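Local coordinates for DUF5624 domain-containing protein (Legionella pneumophila subsp. pneumophila, PDB 4JX2) that is of unknown function, probably secreted, and belongs to the DUF5624 family, combining a small mixed beta sheet with many helices in a two-chain assembly, at residues R295-P300 against T324-R329; L79-N84 against N319-T324; V258-V263 against W278-V283. One frame throughout, in Å; residues are numbered along the deposited sequence.

Contact 1. Residues R295-P300 against T324-R329; sequences RIYITP and TVWGAR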
loop_
_atom_site.group_PDB
_atom_site.type_symbol
_atom_site.label_atom_id
_atom_site.label_comp_id
_atom_site.label_asym_id
_atom_site.label_seq_id
_atom_site.Cartn_x
_atom_site.Cartn_y
_atom_site.Cartn_z
ATOM N N ARG A 295 13.817 8.771 2.884
ATOM C CA ARG A 295 13.306 10.067 2.434
ATOM C C ARG A 295 12.317 9.884 1.261
ATOM O O ARG A 295 11.767 10.875 0.755
ATOM C CB ARG A 295 14.475 10.984 2.054
ATOM C CG ARG A 295 15.342 11.338 3.261
ATOM C CD ARG A 295 16.360 12.407 2.965
ATOM N NE ARG A 295 15.726 13.685 2.636
ATOM C CZ ARG A 295 15.396 14.610 3.528
ATOM N NH1 ARG A 295 15.639 14.418 4.819
ATOM N NH2 ARG A 295 14.823 15.740 3.138
ATOM N N ILE A 296 12.068 8.602 0.871
ATOM C CA ILE A 296 11.168 8.155 -0.193
ATOM C C ILE A 296 9.935 7.528 0.438
ATOM O O ILE A 296 10.039 6.465 1.051
ATOM C CB ILE A 296 11.884 7.163 -1.156
ATOM C CG1 ILE A 296 13.165 7.778 -1.768
ATOM C CG2 ILE A 296 10.923 6.674 -2.241
ATOM C CD1 ILE A 296 14.194 6.794 -2.195
ATOM N N TYR A 297 8.761 8.173 0.288
ATOM C CA TYR A 297 7.525 7.656 0.884
ATOM C C TYR A 297 6.507 7.336 -0.185
ATOM O O TYR A 297 6.274 8.154 -1.074
ATOM C CB TYR A 297 6.939 8.657 1.915
ATOM C CG TYR A 297 7.828 8.868 3.128
ATOM C CD1 TYR A 297 7.926 7.898 4.123
ATOM C CD2 TYR A 297 8.597 10.020 3.264
ATOM C CE1 TYR A 297 8.765 8.069 5.222
ATOM C CE2 TYR A 297 9.445 10.200 4.355
ATOM C CZ TYR A 297 9.512 9.230 5.339
ATOM O OH TYR A 297 10.361 9.397 6.404
ATOM N N ILE A 298 5.929 6.120 -0.119
ATOM C CA ILE A 298 4.860 5.706 -1.016
ATOM C C ILE A 298 3.590 6.040 -0.266
ATOM O O ILE A 298 3.315 5.418 0.759
ATOM C CB ILE A 298 4.952 4.232 -1.484
ATOM C CG1 ILE A 298 6.312 3.972 -2.195
ATOM C CG2 ILE A 298 3.748 3.892 -2.409
ATOM C CD1 ILE A 298 6.595 2.616 -2.474
ATOM N N THR A 299 2.867 7.076 -0.724
ATOM C CA THR A 299 1.672 7.589 -0.069
ATOM C C THR A 299 0.449 7.411 -0.994
ATOM O O THR A 299 -0.023 8.397 -1.579
ATOM C CB THR A 299 1.904 9.059 0.336
ATOM O OG1 THR A 299 2.189 9.815 -0.838
ATOM C CG2 THR A 299 3.033 9.220 1.359
ATOM N N PRO A 300 -0.121 6.177 -1.104
ATOM C CA PRO A 300 -1.227 5.969 -2.056
ATOM C C PRO A 300 -2.509 6.768 -1.772
ATOM O O PRO A 300 -3.305 6.995 -2.693
ATOM C CB PRO A 300 -1.480 4.464 -1.969
ATOM C CG PRO A 300 -0.161 3.896 -1.545
ATOM C CD PRO A 300 0.290 4.891 -0.510
ATOM N N THR A 324 2.125 18.067 5.420
ATOM C CA THR A 324 1.046 17.141 5.761
ATOM C C THR A 324 1.383 15.749 5.292
ATOM O O THR A 324 1.136 14.790 6.033
ATOM C CB THR A 324 -0.295 17.625 5.194
ATOM O OG1 THR A 324 -0.457 19.019 5.475
ATOM C CG2 THR A 324 -1.492 16.831 5.720
ATOM N N VAL A 325 1.937 15.621 4.077
ATOM C CA VAL A 325 2.275 14.309 3.536
ATOM C C VAL A 325 3.702 13.919 3.949
ATOM O O VAL A 325 3.849 13.158 4.899
ATOM C CB VAL A 325 2.039 14.182 2.009
ATOM C CG1 VAL A 325 2.328 12.768 1.538
ATOM C CG2 VAL A 325 0.605 14.551 1.658
ATOM N N TRP A 326 4.733 14.481 3.299
ATOM C CA TRP A 326 6.131 14.120 3.521
ATOM C C TRP A 326 6.597 14.327 4.975
ATOM O O TRP A 326 7.112 13.379 5.580
ATOM C CB TRP A 326 7.063 14.850 2.528
ATOM C CG TRP A 326 8.413 14.197 2.448
ATOM C CD1 TRP A 326 8.764 13.128 1.675
ATOM C CD2 TRP A 326 9.538 14.461 3.299
ATOM N NE1 TRP A 326 10.051 12.735 1.963
ATOM C CE2 TRP A 326 10.538 13.513 2.980
ATOM C CE3 TRP A 326 9.788 15.395 4.322
ATOM C CZ2 TRP A 326 11.785 13.495 3.620
ATOM C CZ3 TRP A 326 11.020 15.364 4.960
ATOM C CH2 TRP A 326 12.007 14.437 4.597
ATOM N N GLY A 327 6.404 15.544 5.498
ATOM C CA GLY A 327 6.826 15.977 6.831
ATOM C C GLY A 327 6.365 15.107 7.981
ATOM O O GLY A 327 7.165 14.775 8.856
ATOM N N ALA A 328 5.066 14.754 8.001
ATOM C CA ALA A 328 4.449 13.925 9.039
ATOM C C ALA A 328 5.083 12.517 9.081
ATOM O O ALA A 328 5.426 12.052 10.176
ATOM C CB ALA A 328 2.957 13.832 8.805
ATOM N N ARG A 329 5.320 11.880 7.890
ATOM C CA ARG A 329 5.950 10.550 7.820
ATOM C C ARG A 329 7.358 10.612 8.360
ATOM O O ARG A 329 7.748 9.758 9.158
ATOM C CB ARG A 329 5.953 9.947 6.408
ATOM C CG ARG A 329 4.736 10.217 5.540
ATOM C CD ARG A 329 3.545 9.295 5.714
ATOM N NE ARG A 329 2.800 9.489 6.962
ATOM C CZ ARG A 329 1.845 10.398 7.150
ATOM N NH1 ARG A 329 1.522 11.246 6.176
ATOM N NH2 ARG A 329 1.220 10.480 8.322
#
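The indole of W326 meets the Y297 ring over one face and the backbone carbonyl of R295 at its edge. Y297 turns its own edge toward the five-membered ring, an edge-to-face pair with centroids 5.0 Å apart and planes at 70°. A face of Y297 is taken by R329, whose CB stands 3.6 Å from the ring centroid in a CH-pi contact almost on the normal. Beyond CB, the R329 chain bends at chi2 and chi3 and leads its guanidinium away from the ring. The R295 guanidinium lies against the six-membered end of the indole: W326 CH2 sits over one of its faces, 3.4 Å from R295 NH2, the two planes inclined at 48°.

W326 NE1 donates to R295 O at 2.8 Å. The bond is nearly straight at the hydrogen and lies in the indole plane, but reaches the oxygen from above the carbonyl plane. With CG anti to the backbone N (chi1 -162°), the indole extends from helix 315-339 to the start of strand 296-298. Further along the chain, T299 CG2 packs on V325 CG1 at 3.6 Å.

R295 NE bonds to A256 O, and Y297 OH to R333 and H330. P380 and S269 of the second subunit pack on Y297 and R329. R295 NE and Y297 OH thus find their partners outside the two segments, and one indole N-H gives this buried contact its directional bond between helix 315-339 and the residue leading into strand 296-298.

Contact 2. Residues L79-N84 against N319-T324; sequences LILFIN and NYYNNT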
loop_
_atom_site.group_PDB
_atom_site.type_symbol
_atom_site.label_atom_id
_atom_site.label_comp_id
_atom_site.label_asym_id
_atom_site.label_seq_id
_atom_site.Cartn_x
_atom_site.Cartn_y
_atom_site.Cartn_z
ATOM N N LEU A 79 10.779 19.065 -3.812
ATOM C CA LEU A 79 9.671 18.131 -3.746
ATOM C C LEU A 79 9.658 17.329 -5.025
ATOM O O LEU A 79 9.483 17.911 -6.101
ATOM C CB LEU A 79 8.344 18.892 -3.576
ATOM C CG LEU A 79 7.712 19.018 -2.184
ATOM C CD1 LEU A 79 6.359 19.738 -2.284
ATOM C CD2 LEU A 79 7.477 17.645 -1.534
ATOM N N ILE A 80 9.898 16.010 -4.937
ATOM C CA ILE A 80 9.901 15.123 -6.111
ATOM C C ILE A 80 8.630 14.291 -6.000
ATOM O O ILE A 80 8.521 13.465 -5.096
ATOM C CB ILE A 80 11.225 14.327 -6.191
ATOM C CG1 ILE A 80 12.402 15.330 -6.350
ATOM C CG2 ILE A 80 11.188 13.340 -7.351
ATOM C CD1 ILE A 80 13.698 14.848 -6.023
ATOM N N LEU A 81 7.613 14.611 -6.852
ATOM C CA LEU A 81 6.264 14.032 -6.792
ATOM C C LEU A 81 5.882 13.189 -8.001
ATOM O O LEU A 81 5.624 13.726 -9.087
ATOM C CB LEU A 81 5.194 15.143 -6.635
ATOM C CG LEU A 81 5.401 16.256 -5.608
ATOM C CD1 LEU A 81 4.458 17.381 -5.871
ATOM C CD2 LEU A 81 5.185 15.756 -4.211
ATOM N N PHE A 82 5.779 11.867 -7.783
ATOM C CA PHE A 82 5.313 10.910 -8.779
ATOM C C PHE A 82 3.857 10.709 -8.497
ATOM O O PHE A 82 3.505 9.931 -7.607
ATOM C CB PHE A 82 6.102 9.593 -8.711
ATOM C CG PHE A 82 7.566 9.709 -9.100
ATOM C CD1 PHE A 82 8.541 9.981 -8.143
ATOM C CD2 PHE A 82 7.974 9.498 -10.416
ATOM C CE1 PHE A 82 9.889 10.057 -8.501
ATOM C CE2 PHE A 82 9.325 9.545 -10.759
ATOM C CZ PHE A 82 10.272 9.839 -9.805
ATOM N N ILE A 83 3.006 11.502 -9.157
ATOM C CA ILE A 83 1.571 11.477 -8.910
ATOM C C ILE A 83 0.856 11.064 -10.182
ATOM O O ILE A 83 0.930 11.763 -11.198
ATOM C CB ILE A 83 1.075 12.837 -8.324
ATOM C CG1 ILE A 83 1.748 13.077 -6.936
ATOM C CG2 ILE A 83 -0.481 12.863 -8.227
ATOM C CD1 ILE A 83 1.508 14.370 -6.292
ATOM N N ASN A 84 0.147 9.910 -10.094
ATOM C CA ASN A 84 -0.610 9.246 -11.157
ATOM C C ASN A 84 0.354 8.732 -12.222
ATOM O O ASN A 84 0.951 7.688 -11.994
ATOM C CB ASN A 84 -1.706 10.151 -11.736
ATOM C CG ASN A 84 -2.907 10.273 -10.834
ATOM O OD1 ASN A 84 -3.363 9.297 -10.231
ATOM N ND2 ASN A 84 -3.475 11.470 -10.760
ATOM N N ASN A 319 2.202 23.261 1.288
ATOM C CA ASN A 319 2.242 22.843 2.691
ATOM C C ASN A 319 1.645 21.445 2.840
ATOM O O ASN A 319 2.101 20.671 3.686
ATOM C CB ASN A 319 1.529 23.863 3.611
ATOM C CG ASN A 319 2.214 25.221 3.686
ATOM O OD1 ASN A 319 3.386 25.397 3.318
ATOM N ND2 ASN A 319 1.494 26.229 4.150
ATOM N N TYR A 320 0.665 21.105 1.976
ATOM C CA TYR A 320 0.037 19.795 1.992
ATOM C C TYR A 320 1.061 18.694 1.670
ATOM O O TYR A 320 1.218 17.775 2.461
ATOM C CB TYR A 320 -1.182 19.717 1.040
ATOM C CG TYR A 320 -1.765 18.325 0.980
ATOM C CD1 TYR A 320 -2.452 17.786 2.069
ATOM C CD2 TYR A 320 -1.536 17.500 -0.118
ATOM C CE1 TYR A 320 -2.934 16.478 2.046
ATOM C CE2 TYR A 320 -2.029 16.196 -0.160
ATOM C CZ TYR A 320 -2.723 15.688 0.926
ATOM O OH TYR A 320 -3.164 14.390 0.900
ATOM N N TYR A 321 1.743 18.786 0.532
ATOM C CA TYR A 321 2.692 17.753 0.117
ATOM C C TYR A 321 3.963 17.743 0.976
ATOM O O TYR A 321 4.422 16.675 1.383
ATOM C CB TYR A 321 3.044 17.907 -1.386
ATOM C CG TYR A 321 1.895 17.527 -2.291
ATOM C CD1 TYR A 321 1.380 16.230 -2.293
ATOM C CD2 TYR A 321 1.295 18.468 -3.120
ATOM C CE1 TYR A 321 0.297 15.884 -3.096
ATOM C CE2 TYR A 321 0.230 18.124 -3.951
ATOM C CZ TYR A 321 -0.264 16.830 -3.937
ATOM O OH TYR A 321 -1.312 16.487 -4.758
ATOM N N ASN A 322 4.503 18.922 1.257
ATOM C CA ASN A 322 5.742 19.107 1.982
ATOM C C ASN A 322 5.608 18.744 3.463
ATOM O O ASN A 322 6.458 18.013 3.971
ATOM C CB ASN A 322 6.206 20.562 1.813
ATOM C CG ASN A 322 7.516 20.905 2.449
ATOM O OD1 ASN A 322 8.544 20.288 2.187
ATOM N ND2 ASN A 322 7.513 21.941 3.270
ATOM N N ASN A 323 4.565 19.259 4.158
ATOM C CA ASN A 323 4.391 19.063 5.597
ATOM C C ASN A 323 3.354 17.991 5.966
ATOM O O ASN A 323 3.670 17.114 6.763
ATOM C CB ASN A 323 4.023 20.383 6.273
ATOM C CG ASN A 323 5.033 21.492 6.088
ATOM O OD1 ASN A 323 4.774 22.493 5.418
ATOM N ND2 ASN A 323 6.203 21.348 6.686
ATOM N N THR A 324 2.125 18.067 5.420
ATOM C CA THR A 324 1.046 17.141 5.761
ATOM C C THR A 324 1.383 15.749 5.292
ATOM O O THR A 324 1.136 14.790 6.033
ATOM C CB THR A 324 -0.295 17.625 5.194
ATOM O OG1 THR A 324 -0.457 19.019 5.475
ATOM C CG2 THR A 324 -1.492 16.831 5.720
#
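L79, L81 and I83, alternate residues of one strand, all point at helix 315-339, and Y321 is the helix residue that meets all three. This is the packing of an alpha/beta layer: the helix lies across one face of the mixed sheet, and its short segment 319-324 runs at 106° to strand 79-84 with the axes 9.9 Å apart.

The Y321 side chain leaves the helix with CG anti to its carbonyl carbon (chi1 -71°), which carries the ring along the strand toward I83. Y321 CB stays behind between two leucines, L79 CD1 at 3.9 Å and L81 CD2 at 4.1 Å, both side chains roughly perpendicular to the tyrosine. L81 also puts CD1 over the rim of one ring face, while CD2 of the helical neighbour Y320 lies over the centre of the other. I83 comes from the opposite direction: its chain is extended at chi2 (174°), and the end methyl CD1 reaches Y321 CE1 at 3.7 Å, obliquely to the ring. At the other end of the strand, L79 CD1 also touches N322 CB, 4.2 Å away, whereas the amide of N322 turns to K257, whose NZ bonds to OD1.

Within the helix the turn widens to a pi-type one, and N319 O accepts from both N323 N and T324 N. No hydrogen bond joins the two segments; the grip is apolar. The phenol end of Y321 is held from beyond them, its OH bonded to A303 O and K305 N while I83 CD1 packs against that same oxygen at 3.8 Å.

Contact 3. Residues V258-V263 against W278-V283; sequences VIIRFV and WLVPFV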
loop_
_atom_site.group_PDB
_atom_site.type_symbol
_atom_site.label_atom_id
_atom_site.label_comp_id
_atom_site.label_asym_id
_atom_site.label_seq_id
_atom_site.Cartn_x
_atom_site.Cartn_y
_atom_site.Cartn_z
ATOM N N VAL A 258 10.892 12.803 -1.604
ATOM C CA VAL A 258 10.243 12.013 -2.662
ATOM C C VAL A 258 8.928 11.407 -2.165
ATOM O O VAL A 258 8.890 10.732 -1.126
ATOM C CB VAL A 258 11.180 10.941 -3.289
ATOM C CG1 VAL A 258 10.524 10.252 -4.467
ATOM C CG2 VAL A 258 12.493 11.573 -3.742
ATOM N N ILE A 259 7.847 11.676 -2.936
ATOM C CA ILE A 259 6.487 11.182 -2.725
ATOM C C ILE A 259 6.104 10.367 -3.949
ATOM O O ILE A 259 6.168 10.870 -5.082
ATOM C CB ILE A 259 5.472 12.329 -2.438
ATOM C CG1 ILE A 259 5.682 12.904 -1.022
ATOM C CG2 ILE A 259 4.003 11.876 -2.681
ATOM C CD1 ILE A 259 4.998 14.202 -0.790
ATOM N N ILE A 260 5.712 9.107 -3.714
ATOM C CA ILE A 260 5.271 8.200 -4.771
ATOM C C ILE A 260 3.794 7.847 -4.544
ATOM O O ILE A 260 3.448 7.209 -3.552
ATOM C CB ILE A 260 6.173 6.944 -4.892
ATOM C CG1 ILE A 260 7.640 7.347 -5.245
ATOM C CG2 ILE A 260 5.579 5.958 -5.909
ATOM C CD1 ILE A 260 8.688 6.291 -5.108
ATOM N N ARG A 261 2.938 8.300 -5.466
ATOM C CA ARG A 261 1.494 8.040 -5.559
ATOM C C ARG A 261 1.233 7.740 -7.046
ATOM O O ARG A 261 0.368 8.318 -7.693
ATOM C CB ARG A 261 0.679 9.229 -5.006
ATOM C CG ARG A 261 -0.809 8.946 -4.855
ATOM C CD ARG A 261 -1.594 10.111 -5.418
ATOM N NE ARG A 261 -3.039 9.901 -5.388
ATOM C CZ ARG A 261 -3.742 9.406 -6.397
ATOM N NH1 ARG A 261 -3.140 9.045 -7.519
ATOM N NH2 ARG A 261 -5.055 9.265 -6.290
ATOM N N PHE A 262 2.071 6.858 -7.590
ATOM C CA PHE A 262 2.077 6.450 -8.984
ATOM C C PHE A 262 1.090 5.305 -9.250
ATOM O O PHE A 262 1.127 4.262 -8.582
ATOM C CB PHE A 262 3.488 6.036 -9.371
ATOM C CG PHE A 262 3.655 5.694 -10.826
ATOM C CD1 PHE A 262 3.963 6.681 -11.758
ATOM C CD2 PHE A 262 3.563 4.375 -11.260
ATOM C CE1 PHE A 262 4.174 6.352 -13.088
ATOM C CE2 PHE A 262 3.736 4.051 -12.602
ATOM C CZ PHE A 262 4.061 5.036 -13.499
ATOM N N VAL A 263 0.227 5.511 -10.260
ATOM C CA VAL A 263 -0.821 4.580 -10.661
ATOM C C VAL A 263 -0.576 4.122 -12.102
ATOM O O VAL A 263 -0.599 4.939 -13.040
ATOM C CB VAL A 263 -2.259 5.156 -10.500
ATOM C CG1 VAL A 263 -3.298 4.033 -10.506
ATOM C CG2 VAL A 263 -2.392 6.027 -9.252
ATOM N N TRP A 278 9.515 -0.018 -9.240
ATOM C CA TRP A 278 10.844 0.231 -9.782
ATOM C C TRP A 278 11.218 1.698 -9.767
ATOM O O TRP A 278 12.382 2.025 -10.041
ATOM C CB TRP A 278 10.973 -0.354 -11.194
ATOM C CG TRP A 278 9.976 0.183 -12.174
ATOM C CD1 TRP A 278 8.807 -0.399 -12.545
ATOM C CD2 TRP A 278 10.063 1.420 -12.908
ATOM N NE1 TRP A 278 8.132 0.413 -13.432
ATOM C CE2 TRP A 278 8.893 1.521 -13.696
ATOM C CE3 TRP A 278 11.025 2.453 -12.981
ATOM C CZ2 TRP A 278 8.638 2.626 -14.522
ATOM C CZ3 TRP A 278 10.790 3.531 -13.822
ATOM C CH2 TRP A 278 9.610 3.617 -14.576
ATOM N N LEU A 279 10.261 2.597 -9.418
ATOM C CA LEU A 279 10.579 4.034 -9.317
ATOM C C LEU A 279 11.532 4.274 -8.169
ATOM O O LEU A 279 12.316 5.212 -8.218
ATOM C CB LEU A 279 9.337 4.920 -9.144
ATOM C CG LEU A 279 8.422 5.106 -10.334
ATOM C CD1 LEU A 279 7.196 5.841 -9.923
ATOM C CD2 LEU A 279 9.107 5.840 -11.466
ATOM N N VAL A 280 11.458 3.419 -7.129
ATOM C CA VAL A 280 12.284 3.526 -5.933
ATOM C C VAL A 280 13.770 3.305 -6.321
ATOM O O VAL A 280 14.531 4.279 -6.180
ATOM C CB VAL A 280 11.789 2.619 -4.780
ATOM C CG1 VAL A 280 12.700 2.745 -3.558
ATOM C CG2 VAL A 280 10.347 2.954 -4.420
ATOM N N PRO A 281 14.212 2.144 -6.881
ATOM C CA PRO A 281 15.625 2.045 -7.300
ATOM C C PRO A 281 15.993 3.058 -8.407
ATOM O O PRO A 281 17.113 3.557 -8.407
ATOM C CB PRO A 281 15.745 0.609 -7.814
ATOM C CG PRO A 281 14.351 0.203 -8.186
ATOM C CD PRO A 281 13.488 0.884 -7.158
ATOM N N PHE A 282 15.053 3.380 -9.329
ATOM C CA PHE A 282 15.275 4.358 -10.404
ATOM C C PHE A 282 15.663 5.748 -9.817
ATOM O O PHE A 282 16.675 6.333 -10.238
ATOM C CB PHE A 282 14.038 4.455 -11.322
ATOM C CG PHE A 282 14.102 5.554 -12.352
ATOM C CD1 PHE A 282 15.161 5.628 -13.257
ATOM C CD2 PHE A 282 13.110 6.520 -12.420
ATOM C CE1 PHE A 282 15.238 6.671 -14.183
ATOM C CE2 PHE A 282 13.171 7.542 -13.371
ATOM C CZ PHE A 282 14.241 7.615 -14.236
ATOM N N VAL A 283 14.907 6.234 -8.817
ATOM C CA VAL A 283 15.203 7.505 -8.153
ATOM C C VAL A 283 16.584 7.426 -7.444
ATOM O O VAL A 283 17.358 8.388 -7.525
ATOM C CB VAL A 283 14.058 7.930 -7.202
ATOM C CG1 VAL A 283 14.478 9.044 -6.261
ATOM C CG2 VAL A 283 12.884 8.396 -8.013
#
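V258 opens the contact against V283, the two side chains lying alongside one another and pointing contrary ways, with CG2 of V258 4.1 Å from CG1 of V283. It is a light touch between two branched residues, at the end of the interface where the strand begins and the helix segment finishes.

Two residues on, I260 makes the next contact with the helix. Its CG1 is anti to the carbonyl carbon and its chain stays extended through chi2 (167°), so that CD1 is delivered to the helix surface. There I260 CD1 meets V280 CG2 at 3.8 Å, the two side chains nearly square to one another, and L279 CB at 4.3 Å. One methyl thus bridges two consecutive helix residues.

F262 ends the strand and changes the character of the packing. It swings its ring away from its own backbone N (chi1 -175°) and turns a face to L279, and CD1 of the leucine sits over it in a CH-pi contact, 4.0 Å from the centroid. L279 CD1 is displaced toward the root of the ring, 3.7 Å from F262 CG. L279 and V283 also touch F82 of the neighbouring strand 79-84, so the helix spans more than one strand.

The contact has no hydrogen bond across it. F282 N to W278 O and V283 N to L279 O are helical backbone bonds within segment 278-283, and N277 OD1 accepts from L279 N. W278 sends its indole to S385 and helix 386-398. The segment axes run in roughly opposite directions, at 149°, as the return limb of a crossover must: strand 257-262, helix 279-286 and strand 296-298 form a beta-alpha-beta unit, its helix laid on the sheet through valine, isoleucine, leucine and phenylalanine.

Overall arrangement
All three contacts reach one mixed sheet, ordered 96-101, 86-90, 79-84, 257-262, 296-298. Contacts 1 and 2 share helix 315-339 and T324, their centres about 8 Å apart; the centre of contact 3 is about 12 Å from each of theirs. Strand 257-262 joins them, probably hydrogen-bonded to strand 79-84 through R261 N and F82 O and to strand 296-298 through I260 N and Y297 O. L81 faces helix 315-339 while its neighbour F82 touches helix 279-286. Along the chain, contact 3 closes before contact 1 opens, and contact 2 ties early strand 79-84 to the late helix. The sheet is thus sandwiched between the two helices, with contacts 1 and 3 also reaching the second subunit.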